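Local coordinates for protein Alpha/beta hydrolase (Streptomyces albidoflavus, PDB 6KSU) that probably acts as a stand-alone serine cyclase of the penicillin-binding-protein type, macrocyclising non-ribosomal peptides by joining residues of opposite chirality, at residues Glu37-Leu49 with Tyr60-Thr74. Residues are numbered along the deposited sequence; the frame is centred on the assembly and turned at random.
Sequences ELVREHRVTGAQL and YATGLASVRTGEPVT. With SO4 (sulfate ion), chain C.
With CG beside its own backbone N (chi1 -58°) and the chain extended beyond, Gln48 carries its amide past Val73 to the main chain of Thr74, while Leu49, its CG opposite the backbone N (chi1 174°), lies alongside Tyr60. Gln48 NE2 gives a hydrogen bond to Thr74 O (2.8 Å), which sits in the plane of the amide; on the way Gln48 CG rests on Val73 CG1. The buried amide is gripped further by Thr77 O at NE2, and by Thr349 and the backbone N of Ala261 at OE1, so its rotation is fixed. On the other face of the sheet Leu49 CD2 meets Tyr60 CD2 at 3.9 Å, the two side chains pointing the same way, both against Phe35 of helix 23-41, and Tyr60 OH bonds to Arg28 O. Nearby, Thr62 CG2 touches Val39 CG1 tip to tip (3.8 Å), and Thr62 OG1 bonds to Glu36, tying the strand to the same helix. Between the strands, Tyr60 N reaches Leu49 O at 2.7 Å, and Thr62 N reaches Ala47 O at 3.0 Å; Leu49 N and Ala47 N return the bonds to Tyr60 O and Thr62 O. The CA atoms of Gly46 and Gly63 come within 4.0 Å in a non-hydrogen-bonded pair, and Gly46 CA also lies against Thr62 O. Past it Leu64 N bonds to Thr45 O (2.9 Å), and Thr45 CG2 packs tightly against Val67 CG2 (3.5 Å). The antiparallel hairpin of strands 46-53 and 56-63, covered by the N-terminal helix at the edge of the central antiparallel sheet, is characteristic of the serine beta-lactamase and penicillin-binding-protein fold.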
# COMPACT_ATOMS: atom_id res chain seq x y z
N GLU A 37 9.65 3.80 24.12
CA GLU A 37 9.95 2.45 24.60
C GLU A 37 10.01 1.47 23.43
O GLU A 37 10.94 0.67 23.34
CB GLU A 37 8.90 1.98 25.62
CG GLU A 37 8.71 2.83 26.90
CD GLU A 37 9.92 3.68 27.32
OE1 GLU A 37 11.01 3.11 27.58
OE2 GLU A 37 9.77 4.93 27.41
N LEU A 38 9.02 1.55 22.51
CA LEU A 38 8.94 0.53 21.47
C LEU A 38 10.00 0.71 20.39
O LEU A 38 10.45 -0.27 19.80
CB LEU A 38 7.55 0.51 20.85
CG LEU A 38 6.41 0.33 21.85
CD1 LEU A 38 5.08 0.13 21.13
CD2 LEU A 38 6.75 -0.84 22.80
N VAL A 39 10.40 1.95 20.09
CA VAL A 39 11.48 2.16 19.13
C VAL A 39 12.77 1.51 19.65
O VAL A 39 13.47 0.80 18.92
CB VAL A 39 11.67 3.66 18.85
CG1 VAL A 39 12.99 3.90 18.22
CG2 VAL A 39 10.56 4.18 17.93
N ARG A 40 13.08 1.75 20.92
CA ARG A 40 14.28 1.17 21.52
C ARG A 40 14.16 -0.35 21.59
O ARG A 40 15.03 -1.08 21.10
CB ARG A 40 14.52 1.79 22.90
CG ARG A 40 15.50 2.95 22.88
CD ARG A 40 15.35 3.95 24.03
NE ARG A 40 16.00 5.20 23.61
CZ ARG A 40 17.32 5.39 23.61
NH1 ARG A 40 18.13 4.46 24.08
NH2 ARG A 40 17.82 6.53 23.15
N GLU A 41 13.06 -0.84 22.16
CA GLU A 41 12.86 -2.28 22.32
C GLU A 41 13.02 -3.06 21.00
O GLU A 41 13.57 -4.16 21.00
CB GLU A 41 11.49 -2.52 22.94
CG GLU A 41 10.99 -3.93 22.87
CD GLU A 41 9.75 -4.10 23.72
OE1 GLU A 41 8.92 -4.97 23.39
OE2 GLU A 41 9.61 -3.37 24.73
N HIS A 42 12.56 -2.51 19.88
CA HIS A 42 12.79 -3.15 18.58
C HIS A 42 14.02 -2.59 17.86
O HIS A 42 14.32 -3.00 16.73
CB HIS A 42 11.55 -3.03 17.68
CG HIS A 42 10.32 -3.68 18.25
ND1 HIS A 42 10.28 -5.01 18.60
CD2 HIS A 42 9.11 -3.17 18.57
CE1 HIS A 42 9.09 -5.30 19.10
NE2 HIS A 42 8.36 -4.20 19.09
N ARG A 43 14.75 -1.68 18.50
CA ARG A 43 15.98 -1.08 17.96
C ARG A 43 15.81 -0.58 16.52
O ARG A 43 16.60 -0.88 15.63
CB ARG A 43 17.14 -2.05 18.11
CG ARG A 43 17.60 -2.15 19.57
CD ARG A 43 19.12 -2.28 19.68
NE ARG A 43 19.67 -3.20 18.69
CZ ARG A 43 19.34 -4.49 18.60
NH1 ARG A 43 18.47 -5.02 19.44
NH2 ARG A 43 19.90 -5.24 17.66
N VAL A 44 14.78 0.25 16.34
CA VAL A 44 14.61 1.00 15.10
C VAL A 44 15.64 2.11 15.01
O VAL A 44 15.88 2.84 15.99
CB VAL A 44 13.18 1.57 15.06
CG1 VAL A 44 12.98 2.35 13.79
CG2 VAL A 44 12.18 0.40 15.16
N THR A 45 16.28 2.25 13.84
CA THR A 45 17.26 3.31 13.65
C THR A 45 16.68 4.69 13.93
O THR A 45 17.27 5.48 14.67
CB THR A 45 17.85 3.29 12.23
OG1 THR A 45 18.35 1.98 11.93
CG2 THR A 45 19.03 4.26 12.15
N GLY A 46 15.52 4.98 13.35
CA GLY A 46 14.85 6.27 13.52
C GLY A 46 13.40 6.12 13.13
O GLY A 46 13.02 5.21 12.38
N ALA A 47 12.58 7.02 13.66
CA ALA A 47 11.15 6.87 13.42
C ALA A 47 10.46 8.20 13.66
O ALA A 47 10.97 9.07 14.39
CB ALA A 47 10.54 5.76 14.30
N GLN A 48 9.31 8.36 13.02
CA GLN A 48 8.41 9.46 13.30
C GLN A 48 7.03 8.88 13.53
O GLN A 48 6.63 7.94 12.84
CB GLN A 48 8.32 10.49 12.16
CG GLN A 48 9.63 11.13 11.75
CD GLN A 48 9.51 11.81 10.39
OE1 GLN A 48 8.76 11.38 9.52
NE2 GLN A 48 10.26 12.90 10.20
N LEU A 49 6.33 9.43 14.51
CA LEU A 49 4.93 9.12 14.77
C LEU A 49 4.21 10.45 14.93
O LEU A 49 4.62 11.30 15.72
CB LEU A 49 4.75 8.23 16.00
CG LEU A 49 3.31 7.94 16.46
CD1 LEU A 49 2.60 6.90 15.54
CD2 LEU A 49 3.30 7.49 17.89
N TYR A 60 6.01 13.11 17.25
CA TYR A 60 7.09 12.42 17.92
C TYR A 60 8.11 12.04 16.87
O TYR A 60 7.75 11.71 15.73
CB TYR A 60 6.57 11.20 18.65
CG TYR A 60 5.32 11.46 19.49
CD1 TYR A 60 5.40 11.96 20.79
CD2 TYR A 60 4.05 11.18 18.99
CE1 TYR A 60 4.26 12.19 21.56
CE2 TYR A 60 2.91 11.40 19.76
CZ TYR A 60 3.02 11.90 21.05
OH TYR A 60 1.87 12.12 21.80
N ALA A 61 9.39 12.11 17.23
CA ALA A 61 10.47 11.81 16.30
C ALA A 61 11.71 11.48 17.11
O ALA A 61 12.01 12.17 18.08
CB ALA A 61 10.79 12.98 15.37
N THR A 62 12.43 10.44 16.69
CA THR A 62 13.58 9.99 17.46
C THR A 62 14.57 9.30 16.54
O THR A 62 14.24 8.91 15.41
CB THR A 62 13.12 9.06 18.59
OG1 THR A 62 14.17 8.87 19.54
CG2 THR A 62 12.66 7.69 18.02
N GLY A 63 15.81 9.18 17.03
CA GLY A 63 16.78 8.35 16.37
C GLY A 63 17.50 9.03 15.22
O GLY A 63 17.57 10.25 15.13
N LEU A 64 18.04 8.21 14.32
CA LEU A 64 19.04 8.61 13.34
C LEU A 64 18.48 8.54 11.93
O LEU A 64 17.93 7.50 11.53
CB LEU A 64 20.28 7.73 13.45
CG LEU A 64 21.06 7.82 14.77
CD1 LEU A 64 22.34 7.01 14.73
CD2 LEU A 64 21.36 9.28 15.12
N ALA A 65 18.63 9.63 11.17
CA ALA A 65 18.28 9.61 9.75
C ALA A 65 19.23 8.72 8.98
O ALA A 65 18.82 8.06 8.01
CB ALA A 65 18.32 11.02 9.18
N SER A 66 20.49 8.70 9.39
CA SER A 66 21.51 7.83 8.82
C SER A 66 22.41 7.39 9.96
O SER A 66 22.69 8.16 10.88
CB SER A 66 22.30 8.56 7.71
OG SER A 66 23.40 7.80 7.23
N VAL A 67 22.81 6.12 9.94
CA VAL A 67 23.77 5.71 10.95
C VAL A 67 25.16 6.16 10.54
O VAL A 67 25.95 6.57 11.39
CB VAL A 67 23.72 4.19 11.19
CG1 VAL A 67 24.95 3.74 11.98
CG2 VAL A 67 22.48 3.85 11.97
N ARG A 68 25.46 6.10 9.23
CA ARG A 68 26.73 6.57 8.69
C ARG A 68 26.99 8.01 9.10
O ARG A 68 27.93 8.30 9.86
CB ARG A 68 26.72 6.45 7.17
CG ARG A 68 26.21 5.18 6.63
CD ARG A 68 26.45 5.14 5.13
NE ARG A 68 26.80 3.80 4.67
CZ ARG A 68 26.82 3.43 3.39
NH1 ARG A 68 26.50 4.31 2.45
NH2 ARG A 68 27.16 2.19 3.06
N THR A 69 26.17 8.93 8.59
CA THR A 69 26.05 10.28 9.13
C THR A 69 25.73 10.11 10.61
O THR A 69 25.27 9.05 11.02
CB THR A 69 24.93 11.05 8.42
OG1 THR A 69 25.10 10.97 7.00
CG2 THR A 69 24.92 12.49 8.81
N GLY A 70 25.92 11.11 11.43
CA GLY A 70 25.21 10.88 12.66
C GLY A 70 23.84 11.51 12.71
O GLY A 70 23.27 11.60 13.81
N GLU A 71 23.28 11.94 11.58
CA GLU A 71 22.25 12.99 11.62
C GLU A 71 20.98 12.52 12.33
O GLU A 71 20.47 11.43 12.04
CB GLU A 71 21.90 13.48 10.22
CG GLU A 71 20.69 14.42 10.22
CD GLU A 71 20.71 15.40 9.08
OE1 GLU A 71 19.89 16.35 9.11
OE2 GLU A 71 21.54 15.23 8.16
N PRO A 72 20.45 13.30 13.26
CA PRO A 72 19.16 12.96 13.87
C PRO A 72 17.96 13.11 12.94
O PRO A 72 17.93 13.92 12.01
CB PRO A 72 19.04 13.95 15.04
CG PRO A 72 20.10 15.00 14.79
CD PRO A 72 21.19 14.31 14.03
N VAL A 73 16.94 12.30 13.24
CA VAL A 73 15.61 12.45 12.68
C VAL A 73 14.95 13.68 13.28
O VAL A 73 14.88 13.80 14.51
CB VAL A 73 14.76 11.21 12.97
CG1 VAL A 73 13.31 11.50 12.70
CG2 VAL A 73 15.30 9.95 12.22
N THR A 74 14.44 14.56 12.44
CA THR A 74 13.60 15.65 12.89
C THR A 74 12.23 15.51 12.24
O THR A 74 12.04 14.67 11.36
CB THR A 74 14.23 17.01 12.53
OG1 THR A 74 14.09 17.26 11.14
CG2 THR A 74 15.72 17.01 12.88
S SO4 C . 28.78 1.04 5.63
O1 SO4 C . 29.10 0.20 6.78
O2 SO4 C . 28.60 0.18 4.46
O3 SO4 C . 29.87 1.99 5.37
O4 SO4 C . 27.56 1.79 5.90